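Local coordinates for protein Nsp15 (Middle East respiratory syndrome-related coronavirus, PDB 5YVD) that cleaves RNA as a coronavirus endoribonuclease, probably on the 3' side of uridylates as in other members of the EndoU family, at residues Ser270-Thr278 with Lys286-Leu294; Phe200-Leu211 with Leu247-Gln255. One frame throughout, in Å; residues are numbered along the deposited sequence.

Contact 1 (Ser270-Thr278 with Lys286-Leu294); sequences STIHNYFIT and KAVCSVIDL
The Tyr-275 ring meets Val-291 at its edge: CG2 of the valine lies near the ring plane, 3.8 Å from CD1, and the two side chains cross at about a right angle. The tyrosine lies on the sheet face shared with His-273, Ile-277, Cys-289 and Val-291. One face of the His-273 imidazole carries CB of Ser-270, offset toward the rim, while ND1 bonds to Glu-264. The Phe-276 ring takes a different rotation from that of Tyr-275, with CG anti to the backbone N (chi1 -175°), and its CE1 approaches CB of Ala-287 at 3.8 Å. On the face of Asn-274 and Ser-290, the amide OD1 of Asn-274 rests 3.5 Å from Ser-290 CB, its CG beside Val-288 CG1.

Six backbone hydrogen bonds make this an antiparallel beta hairpin. His-273 pairs with Val-291, Tyr-275 with Cys-289 and Ile-277 with Lys-286; the one-residue shift between the last two is a beta bulge. The bond from Cys-289 N to Tyr-275 O measures 2.8 Å, and Tyr-275 N returns one to Cys-289 O. Beyond the His-273 and Val-291 pair, a water joins Thr-271 O to Asp-293 N.

Strand 260-263 flanks 273-279 on its other side, making the latter the middle of three. Helix 248-255 packs against Tyr-275, Ile-277 and Val-291 through Leu-248 and Leu-251, while Phe-276 and Ala-287 touch Arg-61 and Gln-12 of a second subunit.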
loop_
_atom_site.group_PDB
_atom_site.type_symbol
_atom_site.label_atom_id
_atom_site.label_comp_id
_atom_site.label_asym_id
_atom_site.label_seq_id
_atom_site.Cartn_x
_atom_site.Cartn_y
_atom_site.Cartn_z
ATOM N N SER A 270 -15.453 -15.714 -22.144
ATOM C CA SER A 270 -16.412 -16.644 -21.592
ATOM C C SER A 270 -17.548 -16.893 -22.601
ATOM O O SER A 270 -17.972 -15.982 -23.333
ATOM C CB SER A 270 -16.974 -16.101 -20.264
ATOM O OG SER A 270 -17.981 -16.950 -19.723
ATOM N N THR A 271 -18.032 -18.131 -22.633
ATOM C CA THR A 271 -19.107 -18.495 -23.535
ATOM C C THR A 271 -20.354 -17.678 -23.266
ATOM O O THR A 271 -21.043 -17.299 -24.225
ATOM C CB THR A 271 -19.428 -19.995 -23.467
ATOM O OG1 THR A 271 -18.308 -20.724 -23.957
ATOM C CG2 THR A 271 -20.589 -20.332 -24.333
ATOM N N ILE A 272 -20.621 -17.408 -21.980
ATOM C CA ILE A 272 -21.698 -16.488 -21.541
ATOM C C ILE A 272 -21.165 -15.280 -20.775
ATOM O O ILE A 272 -20.330 -15.395 -19.874
ATOM C CB ILE A 272 -22.682 -17.162 -20.571
ATOM C CG1 ILE A 272 -23.229 -18.468 -21.154
ATOM C CG2 ILE A 272 -23.811 -16.210 -20.194
ATOM C CD1 ILE A 272 -23.465 -19.535 -20.092
ATOM N N HIS A 273 -21.718 -14.130 -21.108
ATOM C CA HIS A 273 -21.413 -12.890 -20.447
ATOM C C HIS A 273 -22.685 -12.330 -19.790
ATOM O O HIS A 273 -23.780 -12.399 -20.364
ATOM C CB HIS A 273 -20.875 -11.883 -21.474
ATOM C CG HIS A 273 -19.493 -12.186 -21.967
ATOM N ND1 HIS A 273 -18.384 -11.487 -21.551
ATOM C CD2 HIS A 273 -19.042 -13.111 -22.837
ATOM C CE1 HIS A 273 -17.310 -11.958 -22.150
ATOM N NE2 HIS A 273 -17.681 -12.945 -22.939
ATOM N N ASN A 274 -22.525 -11.754 -18.598
ATOM C CA ASN A 274 -23.639 -11.189 -17.858
ATOM C C ASN A 274 -23.467 -9.706 -17.711
ATOM O O ASN A 274 -22.455 -9.259 -17.231
ATOM C CB ASN A 274 -23.706 -11.801 -16.458
ATOM C CG ASN A 274 -24.193 -13.246 -16.451
ATOM O OD1 ASN A 274 -24.813 -13.719 -17.398
ATOM N ND2 ASN A 274 -23.918 -13.950 -15.355
ATOM N N TYR A 275 -24.480 -8.947 -18.093
ATOM C CA TYR A 275 -24.403 -7.492 -18.058
ATOM C C TYR A 275 -25.505 -6.903 -17.187
ATOM O O TYR A 275 -26.577 -7.476 -17.042
ATOM C CB TYR A 275 -24.472 -6.889 -19.475
ATOM C CG TYR A 275 -23.336 -7.331 -20.382
ATOM C CD1 TYR A 275 -23.546 -8.282 -21.360
ATOM C CD2 TYR A 275 -22.046 -6.801 -20.258
ATOM C CE1 TYR A 275 -22.523 -8.705 -22.199
ATOM C CE2 TYR A 275 -21.012 -7.223 -21.099
ATOM C CZ TYR A 275 -21.272 -8.189 -22.064
ATOM O OH TYR A 275 -20.295 -8.657 -22.900
ATOM N N PHE A 276 -25.191 -5.744 -16.615
ATOM C CA PHE A 276 -26.110 -4.918 -15.858
ATOM C C PHE A 276 -26.456 -3.766 -16.801
ATOM O O PHE A 276 -25.668 -2.840 -16.950
ATOM C CB PHE A 276 -25.362 -4.423 -14.631
ATOM C CG PHE A 276 -26.186 -3.641 -13.666
ATOM C CD1 PHE A 276 -26.526 -4.190 -12.433
ATOM C CD2 PHE A 276 -26.545 -2.332 -13.933
ATOM C CE1 PHE A 276 -27.253 -3.462 -11.504
ATOM C CE2 PHE A 276 -27.276 -1.602 -12.998
ATOM C CZ PHE A 276 -27.636 -2.173 -11.787
ATOM N N ILE A 277 -27.607 -3.844 -17.467
ATOM C CA ILE A 277 -27.902 -2.929 -18.556
ATOM C C ILE A 277 -29.025 -1.970 -18.243
ATOM O O ILE A 277 -30.036 -2.322 -17.627
ATOM C CB ILE A 277 -28.259 -3.652 -19.869
ATOM C CG1 ILE A 277 -27.435 -4.922 -20.021
ATOM C CG2 ILE A 277 -28.037 -2.723 -21.070
ATOM C CD1 ILE A 277 -27.514 -5.518 -21.411
ATOM N N THR A 278 -28.838 -0.752 -18.727
ATOM C CA THR A 278 -29.803 0.310 -18.553
ATOM C C THR A 278 -29.984 1.018 -19.886
ATOM O O THR A 278 -29.025 1.209 -20.621
ATOM C CB THR A 278 -29.304 1.297 -17.479
ATOM O OG1 THR A 278 -28.781 0.563 -16.365
ATOM C CG2 THR A 278 -30.418 2.220 -17.004
ATOM N N LYS A 286 -31.911 -4.078 -16.341
ATOM C CA LYS A 286 -31.837 -5.444 -15.858
ATOM C C LYS A 286 -30.471 -5.712 -15.276
ATOM O O LYS A 286 -29.474 -5.606 -15.975
ATOM C CB LYS A 286 -32.128 -6.405 -16.976
ATOM C CG LYS A 286 -32.188 -7.842 -16.527
ATOM C CD LYS A 286 -33.233 -8.620 -17.322
ATOM C CE LYS A 286 -32.754 -8.881 -18.755
ATOM N NZ LYS A 286 -33.831 -9.258 -19.725
ATOM N N ALA A 287 -30.435 -6.091 -13.997
ATOM C CA ALA A 287 -29.184 -6.345 -13.273
ATOM C C ALA A 287 -28.400 -7.500 -13.846
ATOM O O ALA A 287 -27.179 -7.492 -13.774
ATOM C CB ALA A 287 -29.457 -6.601 -11.800
ATOM N N VAL A 288 -29.096 -8.495 -14.407
ATOM C CA VAL A 288 -28.429 -9.684 -14.963
ATOM C C VAL A 288 -29.029 -10.081 -16.294
ATOM O O VAL A 288 -29.979 -10.862 -16.336
ATOM C CB VAL A 288 -28.504 -10.922 -14.038
ATOM C CG1 VAL A 288 -27.513 -11.996 -14.503
ATOM C CG2 VAL A 288 -28.248 -10.544 -12.593
ATOM N N CYS A 289 -28.442 -9.566 -17.373
ATOM C CA CYS A 289 -28.884 -9.879 -18.713
ATOM C C CYS A 289 -27.819 -10.758 -19.306
ATOM O O CYS A 289 -26.736 -10.282 -19.648
ATOM C CB CYS A 289 -29.046 -8.604 -19.550
ATOM S SG CYS A 289 -29.670 -8.922 -21.234
ATOM N N SER A 290 -28.116 -12.047 -19.411
ATOM C CA SER A 290 -27.168 -13.018 -19.920
ATOM C C SER A 290 -27.099 -12.960 -21.454
ATOM O O SER A 290 -28.121 -12.904 -22.144
ATOM C CB SER A 290 -27.554 -14.411 -19.423
ATOM O OG SER A 290 -28.964 -14.542 -19.290
ATOM N N VAL A 291 -25.888 -12.985 -21.996
ATOM C CA VAL A 291 -25.705 -12.745 -23.420
ATOM C C VAL A 291 -24.706 -13.699 -24.048
ATOM O O VAL A 291 -23.606 -13.879 -23.537
ATOM C CB VAL A 291 -25.237 -11.296 -23.662
ATOM C CG1 VAL A 291 -25.035 -11.040 -25.152
ATOM C CG2 VAL A 291 -26.236 -10.314 -23.072
ATOM N N ILE A 292 -25.094 -14.280 -25.179
ATOM C CA ILE A 292 -24.211 -15.132 -25.980
ATOM C C ILE A 292 -24.008 -14.489 -27.343
ATOM O O ILE A 292 -24.945 -13.949 -27.925
ATOM C CB ILE A 292 -24.830 -16.507 -26.238
ATOM C CG1 ILE A 292 -25.565 -17.007 -25.010
ATOM C CG2 ILE A 292 -23.771 -17.516 -26.628
ATOM C CD1 ILE A 292 -24.642 -17.336 -23.840
ATOM N N ASP A 293 -22.794 -14.574 -27.855
ATOM C CA ASP A 293 -22.476 -14.090 -29.188
ATOM C C ASP A 293 -22.411 -15.270 -30.151
ATOM O O ASP A 293 -21.337 -15.739 -30.508
ATOM C CB ASP A 293 -21.148 -13.335 -29.158
ATOM C CG ASP A 293 -20.686 -12.916 -30.524
ATOM O OD1 ASP A 293 -19.483 -12.680 -30.682
ATOM O OD2 ASP A 293 -21.513 -12.800 -31.444
ATOM N N LEU A 294 -23.567 -15.768 -30.552
ATOM C CA LEU A 294 -23.616 -16.776 -31.604
ATOM C C LEU A 294 -23.770 -16.094 -32.947
ATOM O O LEU A 294 -24.403 -15.041 -33.045
ATOM C CB LEU A 294 -24.798 -17.721 -31.408
ATOM C CG LEU A 294 -24.743 -18.542 -30.130
ATOM C CD1 LEU A 294 -26.148 -19.057 -29.796
ATOM C CD2 LEU A 294 -23.719 -19.676 -30.245
HETATM O O HOH W 1 -20.742 -15.406 -25.780
#

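Contact 2 (Phe200-Leu211 with Leu247-Gln255); sequences FLPLSDMEKDFL and LLIGLYKRQ. Unlike the reference sequence in segment 247-255: Arg-254 (reference Lys).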
loop_
_atom_site.group_PDB
_atom_site.type_symbol
_atom_site.label_atom_id
_atom_site.label_comp_id
_atom_site.label_asym_id
_atom_site.label_seq_id
_atom_site.Cartn_x
_atom_site.Cartn_y
_atom_site.Cartn_z
ATOM N N PHE A 200 -17.010 -5.387 -33.724
ATOM C CA PHE A 200 -18.069 -6.304 -34.178
ATOM C C PHE A 200 -18.244 -6.252 -35.702
ATOM O O PHE A 200 -18.558 -5.198 -36.272
ATOM C CB PHE A 200 -19.427 -5.992 -33.506
ATOM C CG PHE A 200 -20.488 -7.060 -33.744
ATOM C CD1 PHE A 200 -20.813 -7.967 -32.757
ATOM C CD2 PHE A 200 -21.134 -7.170 -34.969
ATOM C CE1 PHE A 200 -21.756 -8.953 -32.977
ATOM C CE2 PHE A 200 -22.067 -8.163 -35.196
ATOM C CZ PHE A 200 -22.371 -9.062 -34.195
ATOM N N LEU A 201 -18.077 -7.399 -36.356
ATOM C CA LEU A 201 -18.243 -7.478 -37.793
ATOM C C LEU A 201 -19.183 -8.604 -38.129
ATOM O O LEU A 201 -19.009 -9.704 -37.631
ATOM C CB LEU A 201 -16.904 -7.692 -38.502
ATOM C CG LEU A 201 -16.312 -6.423 -39.144
ATOM C CD1 LEU A 201 -15.836 -5.406 -38.096
ATOM C CD2 LEU A 201 -15.184 -6.797 -40.112
ATOM N N PRO A 202 -20.176 -8.330 -38.996
ATOM C CA PRO A 202 -21.132 -9.361 -39.353
ATOM C C PRO A 202 -20.442 -10.476 -40.110
ATOM O O PRO A 202 -19.399 -10.255 -40.710
ATOM C CB PRO A 202 -22.147 -8.624 -40.237
ATOM C CG PRO A 202 -21.390 -7.497 -40.814
ATOM C CD PRO A 202 -20.418 -7.078 -39.740
ATOM N N LEU A 203 -21.021 -11.661 -40.055
ATOM C CA LEU A 203 -20.366 -12.850 -40.547
ATOM C C LEU A 203 -21.197 -13.602 -41.580
ATOM O O LEU A 203 -20.736 -14.596 -42.106
ATOM C CB LEU A 203 -20.061 -13.778 -39.371
ATOM C CG LEU A 203 -18.958 -13.352 -38.406
ATOM C CD1 LEU A 203 -19.019 -14.192 -37.131
ATOM C CD2 LEU A 203 -17.587 -13.452 -39.071
ATOM N N SER A 204 -22.404 -13.122 -41.878
ATOM C CA SER A 204 -23.306 -13.783 -42.812
ATOM C C SER A 204 -24.302 -12.763 -43.368
ATOM O O SER A 204 -24.409 -11.651 -42.867
ATOM C CB SER A 204 -24.070 -14.885 -42.089
ATOM O OG SER A 204 -25.114 -14.317 -41.305
ATOM N N ASP A 205 -25.058 -13.147 -44.383
ATOM C CA ASP A 205 -26.041 -12.244 -44.965
ATOM C C ASP A 205 -27.159 -11.895 -43.988
ATOM O O ASP A 205 -27.611 -10.750 -43.902
ATOM C CB ASP A 205 -26.631 -12.867 -46.221
ATOM C CG ASP A 205 -25.771 -12.641 -47.429
ATOM O OD1 ASP A 205 -25.051 -11.617 -47.468
ATOM O OD2 ASP A 205 -25.833 -13.496 -48.333
ATOM N N MET A 206 -27.606 -12.895 -43.252
ATOM C CA MET A 206 -28.591 -12.675 -42.210
ATOM C C MET A 206 -28.075 -11.645 -41.194
ATOM O O MET A 206 -28.789 -10.702 -40.855
ATOM C CB MET A 206 -28.950 -13.989 -41.529
ATOM C CG MET A 206 -30.251 -13.934 -40.768
ATOM S SD MET A 206 -30.376 -15.299 -39.593
ATOM C CE MET A 206 -31.070 -16.565 -40.649
ATOM N N GLU A 207 -26.835 -11.790 -40.731
ATOM C CA GLU A 207 -26.300 -10.829 -39.752
ATOM C C GLU A 207 -26.296 -9.399 -40.312
ATOM O O GLU A 207 -26.626 -8.459 -39.598
ATOM C CB GLU A 207 -24.911 -11.256 -39.238
ATOM C CG GLU A 207 -24.966 -12.553 -38.425
ATOM C CD GLU A 207 -23.915 -12.684 -37.314
ATOM O OE1 GLU A 207 -22.712 -12.379 -37.544
ATOM O OE2 GLU A 207 -24.305 -13.132 -36.204
ATOM N N LYS A 208 -25.969 -9.246 -41.595
ATOM C CA LYS A 208 -25.931 -7.914 -42.221
ATOM C C LYS A 208 -27.307 -7.276 -42.287
ATOM O O LYS A 208 -27.471 -6.079 -41.973
ATOM C CB LYS A 208 -25.350 -7.976 -43.635
ATOM C CG LYS A 208 -23.860 -8.308 -43.696
ATOM C CD LYS A 208 -23.361 -8.288 -45.142
ATOM C CE LYS A 208 -22.169 -9.204 -45.358
ATOM N NZ LYS A 208 -20.930 -8.390 -45.453
ATOM N N ASP A 209 -28.288 -8.065 -42.717
ATOM C CA ASP A 209 -29.629 -7.552 -42.814
ATOM C C ASP A 209 -30.061 -7.138 -41.401
ATOM O O ASP A 209 -30.649 -6.071 -41.197
ATOM C CB ASP A 209 -30.582 -8.604 -43.410
ATOM C CG ASP A 209 -30.387 -8.809 -44.923
ATOM O OD1 ASP A 209 -29.655 -8.035 -45.585
ATOM O OD2 ASP A 209 -31.005 -9.751 -45.452
ATOM N N PHE A 210 -29.717 -7.967 -40.420
ATOM C CA PHE A 210 -30.137 -7.715 -39.077
ATOM C C PHE A 210 -29.708 -6.329 -38.629
ATOM O O PHE A 210 -30.495 -5.586 -38.020
ATOM C CB PHE A 210 -29.613 -8.767 -38.105
ATOM C CG PHE A 210 -30.093 -8.550 -36.694
ATOM C CD1 PHE A 210 -31.344 -8.974 -36.299
ATOM C CD2 PHE A 210 -29.309 -7.883 -35.770
ATOM C CE1 PHE A 210 -31.797 -8.767 -34.992
ATOM C CE2 PHE A 210 -29.744 -7.674 -34.479
ATOM C CZ PHE A 210 -30.995 -8.120 -34.083
ATOM N N LEU A 211 -28.472 -5.972 -38.933
ATOM C CA LEU A 211 -27.923 -4.719 -38.438
ATOM C C LEU A 211 -28.495 -3.502 -39.116
ATOM O O LEU A 211 -28.445 -2.431 -38.522
ATOM C CB LEU A 211 -26.406 -4.685 -38.573
ATOM C CG LEU A 211 -25.737 -5.767 -37.750
ATOM C CD1 LEU A 211 -24.248 -5.765 -38.055
ATOM C CD2 LEU A 211 -26.037 -5.521 -36.284
ATOM N N LEU A 247 -28.805 -11.964 -27.147
ATOM C CA LEU A 247 -27.885 -12.294 -28.226
ATOM C C LEU A 247 -27.057 -11.070 -28.537
ATOM O O LEU A 247 -27.595 -9.980 -28.607
ATOM C CB LEU A 247 -28.648 -12.783 -29.455
ATOM C CG LEU A 247 -27.759 -13.449 -30.510
ATOM C CD1 LEU A 247 -27.361 -14.842 -30.052
ATOM C CD2 LEU A 247 -28.429 -13.508 -31.882
ATOM N N LEU A 248 -25.752 -11.246 -28.722
ATOM C CA LEU A 248 -24.846 -10.106 -28.719
ATOM C C LEU A 248 -25.096 -9.172 -29.891
ATOM O O LEU A 248 -25.037 -7.945 -29.740
ATOM C CB LEU A 248 -23.379 -10.511 -28.694
ATOM C CG LEU A 248 -22.426 -9.287 -28.710
ATOM C CD1 LEU A 248 -22.493 -8.500 -27.401
ATOM C CD2 LEU A 248 -20.974 -9.658 -29.007
ATOM N N ILE A 249 -25.371 -9.729 -31.060
ATOM C CA ILE A 249 -25.610 -8.884 -32.227
ATOM C C ILE A 249 -26.779 -7.902 -31.958
ATOM O O ILE A 249 -26.743 -6.743 -32.386
ATOM C CB ILE A 249 -25.823 -9.730 -33.498
ATOM C CG1 ILE A 249 -25.920 -8.832 -34.748
ATOM C CG2 ILE A 249 -27.058 -10.613 -33.357
ATOM C CD1 ILE A 249 -25.885 -9.605 -36.056
ATOM N N GLY A 250 -27.793 -8.362 -31.232
ATOM C CA GLY A 250 -28.914 -7.509 -30.850
ATOM C C GLY A 250 -28.522 -6.426 -29.843
ATOM O O GLY A 250 -28.993 -5.289 -29.924
ATOM N N LEU A 251 -27.659 -6.788 -28.902
ATOM C CA LEU A 251 -27.111 -5.827 -27.958
ATOM C C LEU A 251 -26.223 -4.805 -28.650
ATOM O O LEU A 251 -26.308 -3.611 -28.353
ATOM C CB LEU A 251 -26.322 -6.535 -26.833
ATOM C CG LEU A 251 -25.496 -5.654 -25.896
ATOM C CD1 LEU A 251 -26.388 -4.643 -25.229
ATOM C CD2 LEU A 251 -24.771 -6.448 -24.835
ATOM N N TYR A 252 -25.348 -5.265 -29.534
ATOM C CA TYR A 252 -24.502 -4.346 -30.298
ATOM C C TYR A 252 -25.357 -3.369 -31.103
ATOM O O TYR A 252 -25.165 -2.135 -31.026
ATOM C CB TYR A 252 -23.601 -5.120 -31.247
ATOM C CG TYR A 252 -22.901 -4.291 -32.284
ATOM C CD1 TYR A 252 -23.279 -4.350 -33.608
ATOM C CD2 TYR A 252 -21.841 -3.468 -31.947
ATOM C CE1 TYR A 252 -22.633 -3.599 -34.564
ATOM C CE2 TYR A 252 -21.179 -2.719 -32.898
ATOM C CZ TYR A 252 -21.586 -2.788 -34.201
ATOM O OH TYR A 252 -20.951 -2.051 -35.166
ATOM N N LYS A 253 -26.304 -3.914 -31.864
ATOM C CA LYS A 253 -27.110 -3.082 -32.749
ATOM C C LYS A 253 -27.745 -2.006 -31.930
ATOM O O LYS A 253 -27.797 -0.841 -32.314
ATOM C CB LYS A 253 -28.206 -3.900 -33.431
ATOM C CG LYS A 253 -29.147 -3.062 -34.255
ATOM C CD LYS A 253 -30.072 -3.919 -35.084
ATOM C CE LYS A 253 -31.095 -3.063 -35.819
ATOM N NZ LYS A 253 -32.009 -2.383 -34.868
ATOM N N ARG A 254 -28.219 -2.424 -30.774
ATOM C CA ARG A 254 -28.947 -1.554 -29.910
ATOM C C ARG A 254 -28.080 -0.428 -29.394
ATOM O O ARG A 254 -28.432 0.731 -29.532
ATOM C CB ARG A 254 -29.493 -2.350 -28.741
ATOM C CG ARG A 254 -30.117 -1.487 -27.667
ATOM C CD ARG A 254 -31.367 -0.822 -28.194
ATOM N NE ARG A 254 -31.734 0.334 -27.404
ATOM C CZ ARG A 254 -32.773 1.119 -27.662
ATOM N NH1 ARG A 254 -33.588 0.871 -28.687
ATOM N NH2 ARG A 254 -32.994 2.160 -26.878
ATOM N N GLN A 255 -26.947 -0.780 -28.801
ATOM C CA GLN A 255 -26.162 0.191 -28.044
ATOM C C GLN A 255 -25.439 1.212 -28.933
ATOM O O GLN A 255 -25.137 2.324 -28.489
ATOM C CB GLN A 255 -25.184 -0.520 -27.119
ATOM C CG GLN A 255 -23.930 -0.997 -27.788
ATOM C CD GLN A 255 -22.889 0.075 -27.865
ATOM O OE1 GLN A 255 -22.823 0.919 -26.998
ATOM N NE2 GLN A 255 -22.063 0.044 -28.903
HETATM O O HOH W 2 -20.695 -3.829 -37.167
HETATM O O HOH W 3 -17.784 -2.057 -34.092
#
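Phe-200 and Tyr-252 form an offset stack, centroids 4.7 Å apart and planes at 14°, beside a pair of helices, 205-211 and 248-255, that run in roughly the same direction at 31° within the EndoU-family endoribonuclease region. A CH-pi contact adds to the stack: Phe-200 CB stands over the centre of the tyrosine ring, 3.7 Å from its centroid.

The apolar packing centres on Ile-249. Its CG1, anti to the backbone N (chi1 -174°), touches both Phe-200 CZ and Leu-211 CD2, while CD1 lies against Glu-207 CB. Phe-210 slides past this isoleucine in the opposite direction and brings CE2 to 3.7 Å from CA of Gly-250, where the helix backbone itself meets the ring edge. Lys-253, straight as far as CE and bent at its end, lays CD against Phe-210 CE2 (3.8 Å). Leu-211 CD2 also reaches the edge of the Tyr-252 ring.

The polar interactions are few. Ser-204 OG caps helix 205-211 by accepting from Glu-207 N, and the Glu-207 carboxylate turns to Arg-195 and to Leu-296 N. A water bridges the stacked pair, 2.7 Å from both Phe-200 O and Tyr-252 OH.

Both segments of contact 2 come earlier in the chain than those of contact 1, and the centres of the two contacts lie about 16 Å apart, all four segments within the endoribonuclease region. Helix 248-255 is the shared element: one side faces Phe-200 and helix 205-211, while Leu-248 and Leu-251 lean on the hairpin of 273-279 and 285-291. The two contacts touch directly where Ile-292 O probably accepts a hydrogen bond from Leu-248 N, 2.9 Å away, at the first turn of that helix. Arg-195 ties them again, pairing with both Asp-293 and Glu-207. The hairpin and the two helices therefore pack side by side, with the hairpin also reaching a neighbouring subunit of the six-chain assembly.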